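Local coordinates for endo-b-1,4-glucanase (Nasutitermes takasagoensis, PDB 1KS8), which probably cleaves internal beta-1,4-glucosidic linkages in cellulose and related beta-glucans, as a family 9 glycosyl hydrolase with an (alpha/alpha)6 fold, at residues Asp35-Asp40 against Gly51-Gly56; Asp121-Phe126 against Glu131-Ala136. All blocks are in the same frame, centred on the assembly; numbering follows the deposited sequence.

Contact 1 of 2, residues Asp35-Asp40 against Gly51-Gly56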
ATOM      1  N   ASP A  35      -1.815 -13.285  18.060  1.00  9.52           N
ATOM      2  CA  ASP A  35      -3.202 -13.192  17.620  1.00  9.56           C
ATOM      3  C   ASP A  35      -3.848 -11.981  18.289  1.00  7.96           C
ATOM      4  O   ASP A  35      -3.642 -11.736  19.480  1.00  9.41           O
ATOM      5  CB  ASP A  35      -3.982 -14.451  18.017  1.00 10.37           C
ATOM      6  CG  ASP A  35      -3.472 -15.705  17.334  1.00 12.71           C
ATOM      7  OD1 ASP A  35      -2.666 -15.603  16.387  1.00 12.01           O
ATOM      8  OD2 ASP A  35      -3.896 -16.805  17.751  1.00 15.29           O
ATOM      9  N   SER A  36      -4.647 -11.233  17.535  1.00  8.33           N
ATOM     10  CA  SER A  36      -5.293 -10.049  18.085  1.00  8.19           C
ATOM     11  C   SER A  36      -6.492  -9.634  17.251  1.00  8.04           C
ATOM     12  O   SER A  36      -6.680 -10.120  16.133  1.00  7.85           O
ATOM     13  CB  SER A  36      -4.300  -8.886  18.139  1.00  8.02           C
ATOM     14  OG  SER A  36      -3.974  -8.434  16.832  1.00  8.61           O
ATOM     15  N   ALA A  37      -7.292  -8.723  17.804  1.00  9.00           N
ATOM     16  CA  ALA A  37      -8.481  -8.212  17.130  1.00  8.51           C
ATOM     17  C   ALA A  37      -9.340  -9.361  16.625  1.00  8.41           C
ATOM     18  O   ALA A  37      -9.874  -9.314  15.513  1.00  8.70           O
ATOM     19  CB  ALA A  37      -8.068  -7.305  15.970  1.00  9.14           C
ATOM     20  N   LEU A  38      -9.492 -10.382  17.463  1.00  8.93           N
ATOM     21  CA  LEU A  38     -10.262 -11.568  17.105  1.00 10.64           C
ATOM     22  C   LEU A  38     -11.775 -11.385  17.182  1.00 10.25           C
ATOM     23  O   LEU A  38     -12.527 -12.290  16.820  1.00 11.94           O
ATOM     24  CB  LEU A  38      -9.840 -12.744  17.993  1.00 10.66           C
ATOM     25  CG  LEU A  38      -8.350 -13.100  17.928  1.00 11.60           C
ATOM     26  CD1 LEU A  38      -8.060 -14.262  18.870  1.00 13.88           C
ATOM     27  CD2 LEU A  38      -7.967 -13.460  16.501  1.00 12.72           C
ATOM     28  N   ASN A  39     -12.216 -10.220  17.646  1.00 11.00           N
ATOM     29  CA  ASN A  39     -13.644  -9.937  17.758  1.00 12.21           C
ATOM     30  C   ASN A  39     -14.120  -8.929  16.714  1.00 10.66           C
ATOM     31  O   ASN A  39     -15.260  -8.469  16.764  1.00 10.50           O
ATOM     32  CB  ASN A  39     -13.967  -9.408  19.158  1.00 14.28           C
ATOM     33  CG  ASN A  39     -13.875 -10.483  20.223  1.00 17.66           C
ATOM     34  OD1 ASN A  39     -13.278 -10.274  21.281  1.00 22.94           O
ATOM     35  ND2 ASN A  39     -14.476 -11.637  19.956  1.00 18.78           N
ATOM     36  N   ASP A  40     -13.249  -8.575  15.772  1.00  9.81           N
ATOM     37  CA  ASP A  40     -13.626  -7.621  14.732  1.00  8.91           C
ATOM     38  C   ASP A  40     -14.827  -8.175  13.975  1.00  8.83           C
ATOM     39  O   ASP A  40     -14.780  -9.287  13.441  1.00  8.99           O
ATOM     40  CB  ASP A  40     -12.451  -7.377  13.782  1.00  8.15           C
ATOM     41  CG  ASP A  40     -11.394  -6.459  14.383  1.00  7.78           C
ATOM     42  OD1 ASP A  40     -11.482  -6.155  15.591  1.00  8.86           O
ATOM     43  OD2 ASP A  40     -10.476  -6.041  13.646  1.00  7.93           O
ATOM     44  N   GLY A  51      -6.914  -9.110   7.783  1.00  6.24           N
ATOM     45  CA  GLY A  51      -6.521  -7.853   7.175  1.00  7.37           C
ATOM     46  C   GLY A  51      -5.282  -7.275   7.835  1.00  6.82           C
ATOM     47  O   GLY A  51      -4.669  -7.907   8.700  1.00  6.93           O
ATOM     48  N   TYR A  52      -4.920  -6.064   7.429  1.00  6.93           N
ATOM     49  CA  TYR A  52      -3.744  -5.389   7.966  1.00  6.31           C
ATOM     50  C   TYR A  52      -4.056  -4.176   8.825  1.00  6.93           C
ATOM     51  O   TYR A  52      -4.964  -3.401   8.518  1.00  7.59           O
ATOM     52  CB  TYR A  52      -2.847  -4.884   6.834  1.00  6.86           C
ATOM     53  CG  TYR A  52      -2.142  -5.941   6.030  1.00  5.61           C
ATOM     54  CD1 TYR A  52      -1.097  -6.676   6.581  1.00  6.91           C
ATOM     55  CD2 TYR A  52      -2.489  -6.179   4.703  1.00  7.07           C
ATOM     56  CE1 TYR A  52      -0.409  -7.618   5.835  1.00  7.48           C
ATOM     57  CE2 TYR A  52      -1.806  -7.123   3.941  1.00  8.25           C
ATOM     58  CZ  TYR A  52      -0.766  -7.837   4.516  1.00  7.21           C
ATOM     59  OH  TYR A  52      -0.072  -8.766   3.779  1.00  7.67           O
ATOM     60  N   PHE A  53      -3.293  -4.019   9.899  1.00  7.13           N
ATOM     61  CA  PHE A  53      -3.411  -2.833  10.733  1.00  6.04           C
ATOM     62  C   PHE A  53      -2.777  -1.797   9.808  1.00  7.54           C
ATOM     63  O   PHE A  53      -1.811  -2.097   9.097  1.00  7.98           O
ATOM     64  CB  PHE A  53      -2.594  -2.994  12.014  1.00  7.00           C
ATOM     65  CG  PHE A  53      -3.195  -3.962  12.995  1.00  6.41           C
ATOM     66  CD1 PHE A  53      -4.522  -3.832  13.397  1.00  6.52           C
ATOM     67  CD2 PHE A  53      -2.424  -4.976  13.552  1.00  6.25           C
ATOM     68  CE1 PHE A  53      -5.073  -4.694  14.345  1.00  6.94           C
ATOM     69  CE2 PHE A  53      -2.965  -5.843  14.502  1.00  6.88           C
ATOM     70  CZ  PHE A  53      -4.289  -5.700  14.899  1.00  7.40           C
ATOM     71  N   ASP A  54      -3.299  -0.579   9.812  1.00  6.69           N
ATOM     72  CA  ASP A  54      -2.803   0.436   8.893  1.00  6.65           C
ATOM     73  C   ASP A  54      -1.364   0.902   9.029  1.00  6.26           C
ATOM     74  O   ASP A  54      -0.597   0.862   8.065  1.00  7.55           O
ATOM     75  CB  ASP A  54      -3.706   1.665   8.937  1.00  7.67           C
ATOM     76  CG  ASP A  54      -3.292   2.718   7.931  1.00  8.22           C
ATOM     77  OD1 ASP A  54      -3.363   2.437   6.714  1.00  8.86           O
ATOM     78  OD2 ASP A  54      -2.883   3.821   8.353  1.00  8.54           O
ATOM     79  N   ALA A  55      -1.000   1.345  10.225  1.00  6.88           N
ATOM     80  CA  ALA A  55       0.331   1.884  10.435  1.00  7.28           C
ATOM     81  C   ALA A  55       0.888   1.481  11.791  1.00  6.47           C
ATOM     82  O   ALA A  55       1.099   0.300  12.044  1.00  7.68           O
ATOM     83  CB  ALA A  55       0.266   3.403  10.312  1.00  8.07           C
ATOM     84  N   GLY A  56       1.148   2.463  12.651  1.00  6.46           N
ATOM     85  CA  GLY A  56       1.653   2.161  13.981  1.00  6.26           C
ATOM     86  C   GLY A  56       0.499   1.958  14.946  1.00  7.11           C
ATOM     87  O   GLY A  56       0.708   1.701  16.139  1.00  7.31           O
TER
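With CG of F53 anti to its own carbonyl carbon (chi1 -72°), the phenyl ring reaches from segment 51-56 to S36 and A37. S36 replies with OG set between its backbone N and carbonyl carbon (chi1 69°), which aims the hydroxyl at the end of the ring. S36 OG meets the ring at its edge, in the ring plane, 3.4 Å from F53 CZ. S36 OG is also 3.6 Å from F53 CE2, so it faces the outer rim and not the pi cloud. A37 adds its methyl near the same plane, A37 CB standing 4.2 Å from F53 CZ. From A37 the chain folds into a type I turn ending at D40, closed by a weak backbone bond from D40 N to A37 O. The D40 carboxylate is salt-bridged to K60 and R137. The F53 ring also meets F58 edge-to-face and touches S21. Both segments belong to the one long loop between helix 5-18 and strand 60-61. No hydrogen bond joins them, so they are held against each other by van der Waals contact, and the serine oxygen at the ring is probably mildly favourable, since the C-H edge of an aromatic ring carries a slight positive charge.

Contact 2 of 2, residues Asp121-Phe126 against Glu131-Ala136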
ATOM      1  N   ASP A 121     -10.057   7.701  17.190  1.00  7.79           N
ATOM      2  CA  ASP A 121      -9.765   8.171  18.538  1.00  7.22           C
ATOM      3  C   ASP A 121      -9.603   7.089  19.592  1.00  7.30           C
ATOM      4  O   ASP A 121      -8.637   7.107  20.352  1.00  8.67           O
ATOM      5  CB  ASP A 121     -10.824   9.175  18.993  1.00  8.15           C
ATOM      6  CG  ASP A 121     -10.756  10.478  18.221  1.00  9.45           C
ATOM      7  OD1 ASP A 121      -9.785  10.664  17.453  1.00  8.49           O
ATOM      8  OD2 ASP A 121     -11.669  11.319  18.386  1.00  8.72           O
ATOM      9  N   ALA A 122     -10.540   6.149  19.648  1.00  8.13           N
ATOM     10  CA  ALA A 122     -10.467   5.084  20.641  1.00  8.51           C
ATOM     11  C   ALA A 122      -9.212   4.246  20.441  1.00  8.44           C
ATOM     12  O   ALA A 122      -8.558   3.846  21.404  1.00  9.48           O
ATOM     13  CB  ALA A 122     -11.703   4.201  20.556  1.00  9.01           C
ATOM     14  N   ASP A 123      -8.876   3.987  19.183  1.00  7.76           N
ATOM     15  CA  ASP A 123      -7.696   3.193  18.875  1.00  7.84           C
ATOM     16  C   ASP A 123      -6.407   3.930  19.233  1.00  7.41           C
ATOM     17  O   ASP A 123      -5.542   3.397  19.928  1.00  8.55           O
ATOM     18  CB  ASP A 123      -7.669   2.840  17.387  1.00  8.09           C
ATOM     19  CG  ASP A 123      -6.586   1.841  17.050  1.00  7.23           C
ATOM     20  OD1 ASP A 123      -6.828   0.632  17.219  1.00  8.54           O
ATOM     21  OD2 ASP A 123      -5.490   2.263  16.632  1.00  7.45           O
ATOM     22  N   HIS A 124      -6.286   5.167  18.767  1.00  8.12           N
ATOM     23  CA  HIS A 124      -5.080   5.946  19.004  1.00  8.01           C
ATOM     24  C   HIS A 124      -4.835   6.376  20.447  1.00  8.57           C
ATOM     25  O   HIS A 124      -3.711   6.726  20.808  1.00 10.05           O
ATOM     26  CB  HIS A 124      -5.071   7.149  18.060  1.00  8.27           C
ATOM     27  CG  HIS A 124      -5.054   6.762  16.613  1.00  7.93           C
ATOM     28  ND1 HIS A 124      -5.162   7.679  15.590  1.00  8.85           N
ATOM     29  CD2 HIS A 124      -4.942   5.549  16.020  1.00  7.42           C
ATOM     30  CE1 HIS A 124      -5.116   7.049  14.428  1.00  8.92           C
ATOM     31  NE2 HIS A 124      -4.983   5.756  14.662  1.00  8.11           N
ATOM     32  N   ALA A 125      -5.875   6.335  21.274  1.00  9.53           N
ATOM     33  CA  ALA A 125      -5.742   6.712  22.679  1.00  9.41           C
ATOM     34  C   ALA A 125      -5.036   5.608  23.464  1.00  9.41           C
ATOM     35  O   ALA A 125      -4.642   5.800  24.615  1.00 11.37           O
ATOM     36  CB  ALA A 125      -7.116   6.977  23.278  1.00 10.36           C
ATOM     37  N   PHE A 126      -4.882   4.454  22.826  1.00  7.43           N
ATOM     38  CA  PHE A 126      -4.238   3.293  23.423  1.00  8.30           C
ATOM     39  C   PHE A 126      -2.845   3.088  22.843  1.00  8.35           C
ATOM     40  O   PHE A 126      -2.644   3.250  21.642  1.00 10.09           O
ATOM     41  CB  PHE A 126      -5.089   2.048  23.131  1.00  9.76           C
ATOM     42  CG  PHE A 126      -4.410   0.739  23.449  1.00 11.26           C
ATOM     43  CD1 PHE A 126      -4.322   0.283  24.759  1.00 13.53           C
ATOM     44  CD2 PHE A 126      -3.885  -0.051  22.430  1.00 12.24           C
ATOM     45  CE1 PHE A 126      -3.723  -0.942  25.050  1.00 15.14           C
ATOM     46  CE2 PHE A 126      -3.284  -1.277  22.710  1.00 12.71           C
ATOM     47  CZ  PHE A 126      -3.204  -1.723  24.022  1.00 13.80           C
ATOM     48  N   GLU A 131      -3.069  -7.417  21.059  1.00  8.72           N
ATOM     49  CA  GLU A 131      -3.805  -8.458  21.768  1.00  8.33           C
ATOM     50  C   GLU A 131      -4.309  -7.970  23.127  1.00  9.27           C
ATOM     51  O   GLU A 131      -5.131  -8.633  23.759  1.00 10.83           O
ATOM     52  CB  GLU A 131      -2.934  -9.709  21.962  1.00  8.11           C
ATOM     53  CG  GLU A 131      -1.638  -9.466  22.730  1.00  9.70           C
ATOM     54  CD  GLU A 131      -0.445  -9.197  21.828  1.00  9.47           C
ATOM     55  OE1 GLU A 131      -0.614  -8.547  20.771  1.00  9.27           O
ATOM     56  OE2 GLU A 131       0.671  -9.630  22.188  1.00 10.42           O
ATOM     57  N   ASP A 132      -3.821  -6.814  23.571  1.00  8.48           N
ATOM     58  CA  ASP A 132      -4.235  -6.256  24.858  1.00  9.23           C
ATOM     59  C   ASP A 132      -5.352  -5.217  24.755  1.00  9.69           C
ATOM     60  O   ASP A 132      -5.785  -4.665  25.768  1.00 10.21           O
ATOM     61  CB  ASP A 132      -3.040  -5.627  25.587  1.00  9.51           C
ATOM     62  CG  ASP A 132      -2.024  -6.655  26.053  1.00 10.60           C
ATOM     63  OD1 ASP A 132      -2.349  -7.860  26.091  1.00 12.11           O
ATOM     64  OD2 ASP A 132      -0.894  -6.245  26.393  1.00 10.92           O
ATOM     65  N   MET A 133      -5.818  -4.938  23.540  1.00  9.10           N
ATOM     66  CA  MET A 133      -6.890  -3.960  23.359  1.00  9.82           C
ATOM     67  C   MET A 133      -8.163  -4.412  24.058  1.00  9.51           C
ATOM     68  O   MET A 133      -8.512  -5.587  24.018  1.00 12.15           O
ATOM     69  CB  MET A 133      -7.199  -3.754  21.873  1.00  8.56           C
ATOM     70  CG  MET A 133      -6.100  -3.075  21.074  1.00  7.60           C
ATOM     71  SD  MET A 133      -6.656  -2.616  19.419  1.00 10.44           S
ATOM     72  CE  MET A 133      -6.579  -4.198  18.581  1.00  9.73           C
ATOM     73  N   THR A 134      -8.853  -3.472  24.695  1.00 12.29           N
ATOM     74  CA  THR A 134     -10.099  -3.782  25.384  1.00 13.64           C
ATOM     75  C   THR A 134     -11.200  -2.800  24.995  1.00 12.71           C
ATOM     76  O   THR A 134     -12.341  -2.934  25.442  1.00 14.54           O
ATOM     77  CB  THR A 134      -9.933  -3.734  26.917  1.00 14.99           C
ATOM     78  OG1 THR A 134      -9.610  -2.400  27.326  1.00 17.62           O
ATOM     79  CG2 THR A 134      -8.827  -4.680  27.360  1.00 16.57           C
ATOM     80  N   MET A 135     -10.866  -1.817  24.161  1.00 10.53           N
ATOM     81  CA  MET A 135     -11.852  -0.827  23.745  1.00  9.89           C
ATOM     82  C   MET A 135     -12.718  -1.350  22.609  1.00  9.51           C
ATOM     83  O   MET A 135     -12.320  -2.249  21.867  1.00  9.99           O
ATOM     84  CB  MET A 135     -11.168   0.473  23.304  1.00  9.76           C
ATOM     85  CG  MET A 135     -10.620   0.476  21.878  1.00 10.56           C
ATOM     86  SD  MET A 135      -9.242  -0.655  21.585  1.00  9.74           S
ATOM     87  CE  MET A 135      -7.878   0.312  22.240  1.00 11.07           C
ATOM     88  N   ALA A 136     -13.913  -0.781  22.482  1.00 10.89           N
ATOM     89  CA  ALA A 136     -14.824  -1.181  21.423  1.00  9.49           C
ATOM     90  C   ALA A 136     -14.195  -0.844  20.080  1.00  9.22           C
ATOM     91  O   ALA A 136     -13.512   0.172  19.939  1.00  8.48           O
ATOM     92  CB  ALA A 136     -16.160  -0.458  21.573  1.00 10.73           C
TER
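F126 and M135 make the tight part of this contact: M135 CE sits 3.4 Å from F126 CB. M135 gets there by bending at chi2 (-66°) and chi3 (-81°), and M135 CE also lies 3.7 Å from A122 O. Farther along the ring M133 crosses at about a right angle, with M133 CG 3.7 Å from F126 CE2. At the far end of the ring, F126 CZ reaches the backbone of D132, 4.2 Å from D132 C. All this closes a short connection in the family 9 catalytic domain: the chain leaves helix 120-124, turns back through a 3-10 segment, and runs along its own helix end towards strand 139-142. Were F126 an alanine, CB could still meet M135 CE, but M133 CG and the backbone of D132 would probably lose the ring against them, leaving a gap there. D123 is buried beside this cluster; D123 OD1 is 3.9 Å from M133 SD, while OD2 is held by the backbone N of F58. Packing is looser toward A136, which is exposed and barely joins in; there A122 CB and M135 CG are 4.1 Å apart. At the D132 end the carboxylate makes a salt bridge with R129.

Overall arrangement
Contact 1 closes before contact 2 opens along the chain, yet their centres are only 11 Å apart, on the same side of the molecule. They touch directly where D35 O lies 3.3 Å from E131 CB and S36 CB lies 3.5 Å from E131 N. F58 is a further bridge, meeting F53 of contact 1 as well as D123 and M133 of contact 2, and R361 bonds to backbone oxygens of both. Contact 1 is buried and contact 2 lies at the surface, their centres about 16 Å and about 23 Å from the centre of the chain. The side chains of F53 and D123 are each about 10 Å from that of E412, a predicted active-site residue.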